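Local coordinates for protein CCMAN5 (Cellulosimicrobium cellulans, PDB 2XSG) that probably hydrolyses alpha-mannosidic linkages as a calcium-containing family 92 glycoside hydrolase, and enables mannose-6-phosphate modification of yeast-produced human lysosomal enzymes, at residues Val185-Gln190 / Ala212-Trp217; Ser173-Glu178 / Leu202-Arg207. All coordinates share one frame; numbering follows the deposited sequence.

Contact 1: residues Val185-Gln190 / Ala212-Trp217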
ATOM      1  N   VAL A 185     -14.257  29.468 -15.931  1.00  5.92           N
ATOM      2  CA  VAL A 185     -13.426  28.734 -16.880  1.00  5.35           C
ATOM      3  C   VAL A 185     -13.418  27.250 -16.540  1.00  5.19           C
ATOM      4  O   VAL A 185     -13.401  26.870 -15.378  1.00  3.93           O
ATOM      5  CB  VAL A 185     -11.983  29.290 -16.950  1.00  5.62           C
ATOM      6  CG1 VAL A 185     -11.108  28.455 -17.887  1.00  5.48           C
ATOM      7  CG2 VAL A 185     -11.997  30.723 -17.437  1.00  5.20           C
ATOM      8  N   GLU A 186     -13.487  26.435 -17.587  1.00  5.25           N
ATOM      9  CA  GLU A 186     -13.358  24.992 -17.486  1.00  5.35           C
ATOM     10  C   GLU A 186     -12.155  24.595 -18.345  1.00  4.41           C
ATOM     11  O   GLU A 186     -12.028  25.060 -19.495  1.00  4.30           O
ATOM     12  CB  GLU A 186     -14.634  24.280 -17.956  1.00  5.38           C
ATOM     13  CG  GLU A 186     -14.668  22.768 -17.661  1.00  7.78           C
ATOM     14  CD  GLU A 186     -14.262  21.909 -18.854  1.00 10.01           C
ATOM     15  OE1 GLU A 186     -14.090  22.479 -19.952  1.00 11.03           O
ATOM     16  OE2 GLU A 186     -14.118  20.667 -18.692  1.00  9.18           O
ATOM     17  N   LEU A 187     -11.262  23.808 -17.744  1.00  3.42           N
ATOM     18  CA  LEU A 187     -10.051  23.286 -18.372  1.00  3.46           C
ATOM     19  C   LEU A 187     -10.180  21.774 -18.448  1.00  2.95           C
ATOM     20  O   LEU A 187     -10.672  21.150 -17.509  1.00  3.18           O
ATOM     21  CB  LEU A 187      -8.819  23.618 -17.529  1.00  3.07           C
ATOM     22  CG  LEU A 187      -8.489  25.066 -17.152  1.00  6.46           C
ATOM     23  CD1 LEU A 187      -7.227  25.146 -16.287  1.00  5.97           C
ATOM     24  CD2 LEU A 187      -8.330  25.921 -18.404  1.00  8.07           C
ATOM     25  N   SER A 188      -9.744  21.177 -19.552  1.00  2.81           N
ATOM     26  CA  SER A 188      -9.829  19.723 -19.678  1.00  2.87           C
ATOM     27  C   SER A 188      -8.807  19.182 -20.646  1.00  2.60           C
ATOM     28  O   SER A 188      -8.338  19.905 -21.543  1.00  2.37           O
ATOM     29  CB  SER A 188     -11.232  19.304 -20.143  1.00  2.38           C
ATOM     30  OG  SER A 188     -11.450  19.731 -21.477  1.00  4.19           O
ATOM     31  N   GLY A 189      -8.489  17.897 -20.473  1.00  2.32           N
ATOM     32  CA  GLY A 189      -7.518  17.208 -21.308  1.00  2.92           C
ATOM     33  C   GLY A 189      -7.046  15.919 -20.666  1.00  3.37           C
ATOM     34  O   GLY A 189      -7.777  15.302 -19.895  1.00  3.64           O
ATOM     35  N   GLN A 190      -5.815  15.522 -20.980  1.00  3.30           N
ATOM     36  CA  GLN A 190      -5.262  14.272 -20.479  1.00  2.71           C
ATOM     37  C   GLN A 190      -3.850  14.486 -19.975  1.00  3.25           C
ATOM     38  O   GLN A 190      -3.146  15.421 -20.401  1.00  3.00           O
ATOM     39  CB  GLN A 190      -5.273  13.208 -21.579  1.00  2.62           C
ATOM     40  CG  GLN A 190      -4.342  13.506 -22.774  1.00  3.37           C
ATOM     41  CD  GLN A 190      -2.917  12.982 -22.560  1.00  3.64           C
ATOM     42  OE1 GLN A 190      -2.674  12.152 -21.680  1.00  4.32           O
ATOM     43  NE2 GLN A 190      -1.979  13.466 -23.360  1.00  2.49           N
ATOM     44  N   ALA A 212     -12.852  34.133 -14.472  1.00  7.09           N
ATOM     45  CA  ALA A 212     -11.405  34.149 -14.647  1.00  7.18           C
ATOM     46  C   ALA A 212     -11.078  34.346 -16.115  1.00  6.72           C
ATOM     47  O   ALA A 212     -11.891  34.021 -16.974  1.00  6.55           O
ATOM     48  CB  ALA A 212     -10.786  32.837 -14.125  1.00  7.09           C
ATOM     49  N   THR A 213      -9.908  34.918 -16.398  1.00  6.18           N
ATOM     50  CA  THR A 213      -9.365  34.899 -17.746  1.00  5.83           C
ATOM     51  C   THR A 213      -8.210  33.901 -17.730  1.00  5.84           C
ATOM     52  O   THR A 213      -7.769  33.468 -16.669  1.00  5.83           O
ATOM     53  CB  THR A 213      -8.876  36.286 -18.243  1.00  6.30           C
ATOM     54  OG1 THR A 213      -7.906  36.812 -17.329  1.00  5.76           O
ATOM     55  CG2 THR A 213     -10.062  37.274 -18.415  1.00  6.46           C
ATOM     56  N   VAL A 214      -7.707  33.542 -18.897  1.00  5.28           N
ATOM     57  CA  VAL A 214      -6.784  32.413 -18.961  1.00  5.43           C
ATOM     58  C   VAL A 214      -5.794  32.500 -20.129  1.00  5.29           C
ATOM     59  O   VAL A 214      -6.117  32.996 -21.217  1.00  5.37           O
ATOM     60  CB  VAL A 214      -7.587  31.067 -18.943  1.00  5.36           C
ATOM     61  CG1 VAL A 214      -8.613  31.048 -20.051  1.00  6.94           C
ATOM     62  CG2 VAL A 214      -6.668  29.824 -18.964  1.00  4.93           C
ATOM     63  N   GLN A 215      -4.569  32.066 -19.858  1.00  5.12           N
ATOM     64  CA  GLN A 215      -3.538  31.910 -20.859  1.00  5.10           C
ATOM     65  C   GLN A 215      -2.952  30.516 -20.722  1.00  5.42           C
ATOM     66  O   GLN A 215      -2.976  29.926 -19.630  1.00  5.70           O
ATOM     67  CB  GLN A 215      -2.449  32.947 -20.655  1.00  5.14           C
ATOM     68  CG  GLN A 215      -2.910  34.355 -20.997  1.00  6.52           C
ATOM     69  CD  GLN A 215      -1.772  35.346 -21.003  1.00  8.64           C
ATOM     70  OE1 GLN A 215      -1.049  35.497 -20.014  1.00  8.28           O
ATOM     71  NE2 GLN A 215      -1.603  36.035 -22.130  1.00  8.04           N
ATOM     72  N   THR A 216      -2.432  29.982 -21.821  1.00  4.56           N
ATOM     73  CA  THR A 216      -1.873  28.636 -21.800  1.00  4.16           C
ATOM     74  C   THR A 216      -0.442  28.667 -22.261  1.00  3.30           C
ATOM     75  O   THR A 216       0.000  29.665 -22.820  1.00  3.33           O
ATOM     76  CB  THR A 216      -2.656  27.685 -22.704  1.00  3.44           C
ATOM     77  OG1 THR A 216      -2.567  28.144 -24.060  1.00  4.26           O
ATOM     78  CG2 THR A 216      -4.126  27.610 -22.259  1.00  3.74           C
ATOM     79  N   TRP A 217       0.273  27.580 -22.013  1.00  3.49           N
ATOM     80  CA  TRP A 217       1.608  27.378 -22.581  1.00  3.72           C
ATOM     81  C   TRP A 217       1.797  25.961 -23.125  1.00  4.00           C
ATOM     82  O   TRP A 217       1.165  25.020 -22.657  1.00  4.30           O
ATOM     83  CB  TRP A 217       2.704  27.708 -21.566  1.00  3.49           C
ATOM     84  CG  TRP A 217       2.934  26.650 -20.530  1.00  4.90           C
ATOM     85  CD1 TRP A 217       3.606  25.477 -20.698  1.00  5.22           C
ATOM     86  CD2 TRP A 217       2.511  26.675 -19.162  1.00  5.46           C
ATOM     87  NE1 TRP A 217       3.623  24.764 -19.523  1.00  5.35           N
ATOM     88  CE2 TRP A 217       2.961  25.476 -18.563  1.00  5.12           C
ATOM     89  CE3 TRP A 217       1.806  27.602 -18.378  1.00  6.04           C
ATOM     90  CZ2 TRP A 217       2.736  25.174 -17.217  1.00  4.95           C
ATOM     91  CZ3 TRP A 217       1.566  27.296 -17.032  1.00  4.84           C
ATOM     92  CH2 TRP A 217       2.037  26.093 -16.468  1.00  5.60           C
TER
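Val185 spreads its two methyls over Ala212 and Val214, joining the two sheets of a beta sandwich in the family 92 N-terminal domain. Strand 185-195 belongs to the larger sheet and strand 212-217 to the smaller. Their short segments approach to 8.3 Å between axes at an angle of 33°, as expected for sheets packed face to face rather than strands paired edge to edge. The branched valine suits this interface because each methyl meets a different residue. With CG1 anti to the backbone N (chi1 177°), that methyl reaches Val214 CG1 at 4.2 Å, the two side chains meeting at a slant. CG2 of Val185 drops instead beside the main chain of Ala212, 3.3 Å from Ala212 O and 4.1 Å from Ala212 CB. Ala212 is small enough to let the valine methyl come down close to its main chain. Val214 also uses both branches: its CG2 lies 4.3 Å from Leu187 CD2, where the longer leucine bridges the widening space between sheets. Phe240 and Leu238 of strand 235-240 and Val177 of strand 169-179 extend the same apolar layer. Glu186, between the two apolar residues, turns to the other face of its sheet and forms a salt bridge with Arg263. No hydrogen bond links the segments, so dispersion and exclusion of water hold this pair of strands together, while backbone polarity is largely answered within each sheet.

Contact 2: residues Ser173-Glu178 / Leu202-Arg207; sequences SSVQVE and LYYTAR
Tyr204 brings its hydroxyl up against the side chain of Val175 and onto the main-chain carbonyl of Ser174. All three residues belong to one antiparallel sheet of the N-terminal beta sandwich: strands 169-179 and 198-208 flank strand 185-195 and run in the same direction as each other. They are therefore next-but-one neighbours, with CA atoms of Val175 and Tyr204 9.2 Å apart, and a tyrosine is long enough to span the strand between them. Gly189 suits the middle position, since it puts no side chain in the way of the ring that crosses it. With CG of Tyr204 between the backbone N and the carbonyl carbon (chi1 70°), the ring leans over that strand instead of standing upright on the sheet. At its far end Tyr204 OH donates to Ser174 O over 2.6 Å, within the carbonyl plane and on a lone pair, at a C=O...O angle of 137°. The acceptor lies at the ring edge, in the ring plane. Ser174 suits its place too, because its hydroxyl OG takes the N-H of Gln190 on the middle strand, so that its carbonyl can accept from the tyrosine. A phenylalanine in place of Tyr204 would probably leave the Ser174 carbonyl without its phenol donor. Beside that bond, Val175 presses CB to 3.3 Å and CG2 to 3.5 Å from Tyr204 OH.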
ATOM      1  N   SER A 173       0.730  15.600 -22.325  1.00  2.41           N
ATOM      2  CA  SER A 173      -0.372  16.285 -21.659  1.00  3.42           C
ATOM      3  C   SER A 173      -1.105  17.187 -22.642  1.00  3.80           C
ATOM      4  O   SER A 173      -0.569  17.512 -23.714  1.00  4.55           O
ATOM      5  CB  SER A 173       0.141  17.113 -20.466  1.00  3.32           C
ATOM      6  OG  SER A 173       0.902  18.224 -20.925  1.00  4.99           O
ATOM      7  N   SER A 174      -2.335  17.566 -22.291  1.00  4.11           N
ATOM      8  CA  SER A 174      -3.107  18.526 -23.092  1.00  4.21           C
ATOM      9  C   SER A 174      -4.013  19.348 -22.213  1.00  4.20           C
ATOM     10  O   SER A 174      -4.363  18.947 -21.094  1.00  3.42           O
ATOM     11  CB  SER A 174      -3.952  17.827 -24.163  1.00  3.97           C
ATOM     12  OG  SER A 174      -4.987  17.061 -23.549  1.00  2.64           O
ATOM     13  N   VAL A 175      -4.401  20.505 -22.737  1.00  4.48           N
ATOM     14  CA  VAL A 175      -5.328  21.381 -22.041  1.00  4.87           C
ATOM     15  C   VAL A 175      -6.183  22.118 -23.078  1.00  5.58           C
ATOM     16  O   VAL A 175      -5.667  22.615 -24.076  1.00  5.67           O
ATOM     17  CB  VAL A 175      -4.590  22.324 -21.043  1.00  4.88           C
ATOM     18  CG1 VAL A 175      -3.530  23.200 -21.774  1.00  4.21           C
ATOM     19  CG2 VAL A 175      -5.601  23.182 -20.235  1.00  4.08           C
ATOM     20  N   GLN A 176      -7.493  22.096 -22.872  1.00  5.95           N
ATOM     21  CA  GLN A 176      -8.426  22.878 -23.657  1.00  7.10           C
ATOM     22  C   GLN A 176      -9.141  23.807 -22.682  1.00  6.89           C
ATOM     23  O   GLN A 176      -9.618  23.361 -21.629  1.00  6.23           O
ATOM     24  CB  GLN A 176      -9.412  21.936 -24.351  1.00  8.08           C
ATOM     25  CG  GLN A 176     -10.449  22.617 -25.246  1.00 11.45           C
ATOM     26  CD  GLN A 176      -9.859  23.052 -26.562  1.00 12.62           C
ATOM     27  OE1 GLN A 176      -9.291  22.245 -27.300  1.00 16.87           O
ATOM     28  NE2 GLN A 176      -9.969  24.335 -26.857  1.00 14.62           N
ATOM     29  N   VAL A 177      -9.210  25.087 -23.040  1.00  6.86           N
ATOM     30  CA  VAL A 177      -9.900  26.104 -22.254  1.00  8.23           C
ATOM     31  C   VAL A 177     -11.301  26.443 -22.791  1.00  8.83           C
ATOM     32  O   VAL A 177     -11.478  26.611 -23.994  1.00  8.73           O
ATOM     33  CB  VAL A 177      -9.061  27.417 -22.208  1.00  8.01           C
ATOM     34  CG1 VAL A 177      -9.738  28.454 -21.353  1.00  8.69           C
ATOM     35  CG2 VAL A 177      -7.690  27.130 -21.668  1.00  8.74           C
ATOM     36  N   GLU A 178     -12.274  26.572 -21.883  1.00 10.10           N
ATOM     37  CA  GLU A 178     -13.642  27.034 -22.206  1.00 10.90           C
ATOM     38  C   GLU A 178     -14.035  28.135 -21.236  1.00 10.71           C
ATOM     39  O   GLU A 178     -13.908  27.960 -20.026  1.00 10.61           O
ATOM     40  CB  GLU A 178     -14.659  25.903 -22.018  1.00 11.62           C
ATOM     41  CG  GLU A 178     -14.826  24.965 -23.189  1.00 15.54           C
ATOM     42  CD  GLU A 178     -15.498  25.661 -24.355  1.00 21.94           C
ATOM     43  OE1 GLU A 178     -16.667  26.104 -24.188  1.00 24.70           O
ATOM     44  OE2 GLU A 178     -14.856  25.773 -25.430  1.00 23.09           O
ATOM     45  N   LEU A 202      -4.791   9.537 -17.558  1.00  2.19           N
ATOM     46  CA  LEU A 202      -6.004  10.013 -16.879  1.00  2.11           C
ATOM     47  C   LEU A 202      -6.531  11.268 -17.552  1.00  2.30           C
ATOM     48  O   LEU A 202      -5.748  12.129 -17.981  1.00  2.20           O
ATOM     49  CB  LEU A 202      -5.717  10.302 -15.405  1.00  2.74           C
ATOM     50  CG  LEU A 202      -5.572   9.088 -14.480  1.00  2.00           C
ATOM     51  CD1 LEU A 202      -5.090   9.571 -13.133  1.00  2.41           C
ATOM     52  CD2 LEU A 202      -6.923   8.328 -14.334  1.00  3.37           C
ATOM     53  N   TYR A 203      -7.856  11.358 -17.673  1.00  2.41           N
ATOM     54  CA  TYR A 203      -8.511  12.555 -18.203  1.00  2.45           C
ATOM     55  C   TYR A 203      -8.977  13.425 -17.050  1.00  2.79           C
ATOM     56  O   TYR A 203      -9.262  12.922 -15.955  1.00  2.94           O
ATOM     57  CB  TYR A 203      -9.672  12.184 -19.147  1.00  2.40           C
ATOM     58  CG  TYR A 203      -9.196  11.337 -20.295  1.00  2.00           C
ATOM     59  CD1 TYR A 203      -9.166   9.950 -20.187  1.00  3.38           C
ATOM     60  CD2 TYR A 203      -8.721  11.917 -21.467  1.00  2.98           C
ATOM     61  CE1 TYR A 203      -8.708   9.148 -21.215  1.00  2.00           C
ATOM     62  CE2 TYR A 203      -8.232  11.113 -22.528  1.00  3.00           C
ATOM     63  CZ  TYR A 203      -8.240   9.731 -22.386  1.00  3.87           C
ATOM     64  OH  TYR A 203      -7.791   8.918 -23.409  1.00  2.19           O
ATOM     65  N   TYR A 204      -9.024  14.736 -17.276  1.00  2.50           N
ATOM     66  CA  TYR A 204      -9.417  15.645 -16.199  1.00  2.82           C
ATOM     67  C   TYR A 204     -10.376  16.741 -16.697  1.00  2.70           C
ATOM     68  O   TYR A 204     -10.380  17.087 -17.866  1.00  2.11           O
ATOM     69  CB  TYR A 204      -8.168  16.257 -15.518  1.00  2.81           C
ATOM     70  CG  TYR A 204      -7.460  17.234 -16.428  1.00  4.05           C
ATOM     71  CD1 TYR A 204      -7.780  18.592 -16.400  1.00  4.87           C
ATOM     72  CD2 TYR A 204      -6.516  16.791 -17.366  1.00  5.59           C
ATOM     73  CE1 TYR A 204      -7.166  19.488 -17.255  1.00  4.85           C
ATOM     74  CE2 TYR A 204      -5.899  17.685 -18.243  1.00  3.40           C
ATOM     75  CZ  TYR A 204      -6.236  19.027 -18.181  1.00  6.32           C
ATOM     76  OH  TYR A 204      -5.639  19.923 -19.026  1.00  6.94           O
ATOM     77  N   THR A 205     -11.174  17.282 -15.776  1.00  3.03           N
ATOM     78  CA  THR A 205     -11.896  18.530 -15.979  1.00  2.58           C
ATOM     79  C   THR A 205     -11.712  19.365 -14.706  1.00  3.29           C
ATOM     80  O   THR A 205     -11.729  18.821 -13.607  1.00  3.05           O
ATOM     81  CB  THR A 205     -13.411  18.300 -16.275  1.00  2.37           C
ATOM     82  OG1 THR A 205     -14.049  19.565 -16.496  1.00  2.69           O
ATOM     83  CG2 THR A 205     -14.105  17.604 -15.096  1.00  2.00           C
ATOM     84  N   ALA A 206     -11.463  20.663 -14.865  1.00  3.68           N
ATOM     85  CA  ALA A 206     -11.294  21.573 -13.716  1.00  4.47           C
ATOM     86  C   ALA A 206     -12.048  22.838 -14.035  1.00  4.58           C
ATOM     87  O   ALA A 206     -11.800  23.462 -15.067  1.00  5.82           O
ATOM     88  CB  ALA A 206      -9.808  21.879 -13.470  1.00  4.35           C
ATOM     89  N   ARG A 207     -12.998  23.204 -13.188  1.00  4.78           N
ATOM     90  CA  ARG A 207     -13.722  24.453 -13.383  1.00  5.09           C
ATOM     91  C   ARG A 207     -13.430  25.385 -12.217  1.00  5.18           C
ATOM     92  O   ARG A 207     -13.236  24.923 -11.091  1.00  5.05           O
ATOM     93  CB  ARG A 207     -15.230  24.200 -13.480  1.00  5.24           C
ATOM     94  CG  ARG A 207     -15.860  23.638 -12.188  1.00  5.92           C
ATOM     95  CD  ARG A 207     -17.358  23.354 -12.361  1.00  8.59           C
ATOM     96  NE  ARG A 207     -18.018  23.375 -11.064  1.00 12.46           N
ATOM     97  CZ  ARG A 207     -19.264  22.983 -10.825  1.00 14.37           C
ATOM     98  NH1 ARG A 207     -20.023  22.509 -11.809  1.00 18.57           N
ATOM     99  NH2 ARG A 207     -19.752  23.056  -9.599  1.00 11.97           N
TER

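How the contacts relate
Both contacts are largely buried in the N-terminal domain, with centres about 7 Å apart; strand 185-195 supplies one side of contact 1 and runs between the two strands of contact 2. In contact 1 that strand offers apolar side chains to the facing sheet; on its other face Glu186 OE2 makes a probable hydrogen bond with Thr205 OG1, joining 185-190 to 202-207. The chemistry follows: between the sheets apolar side chains meet without any hydrogen bond, whereas within the sheet a polar side chain reaches a backbone carbonyl. The segments alternate along the chain, so the connections interleave. A probable main-chain hydrogen bond from Gln176 N to Ser188 O, 2.7 Å, ties 173-178 directly to 185-190 and places the two contacts side by side.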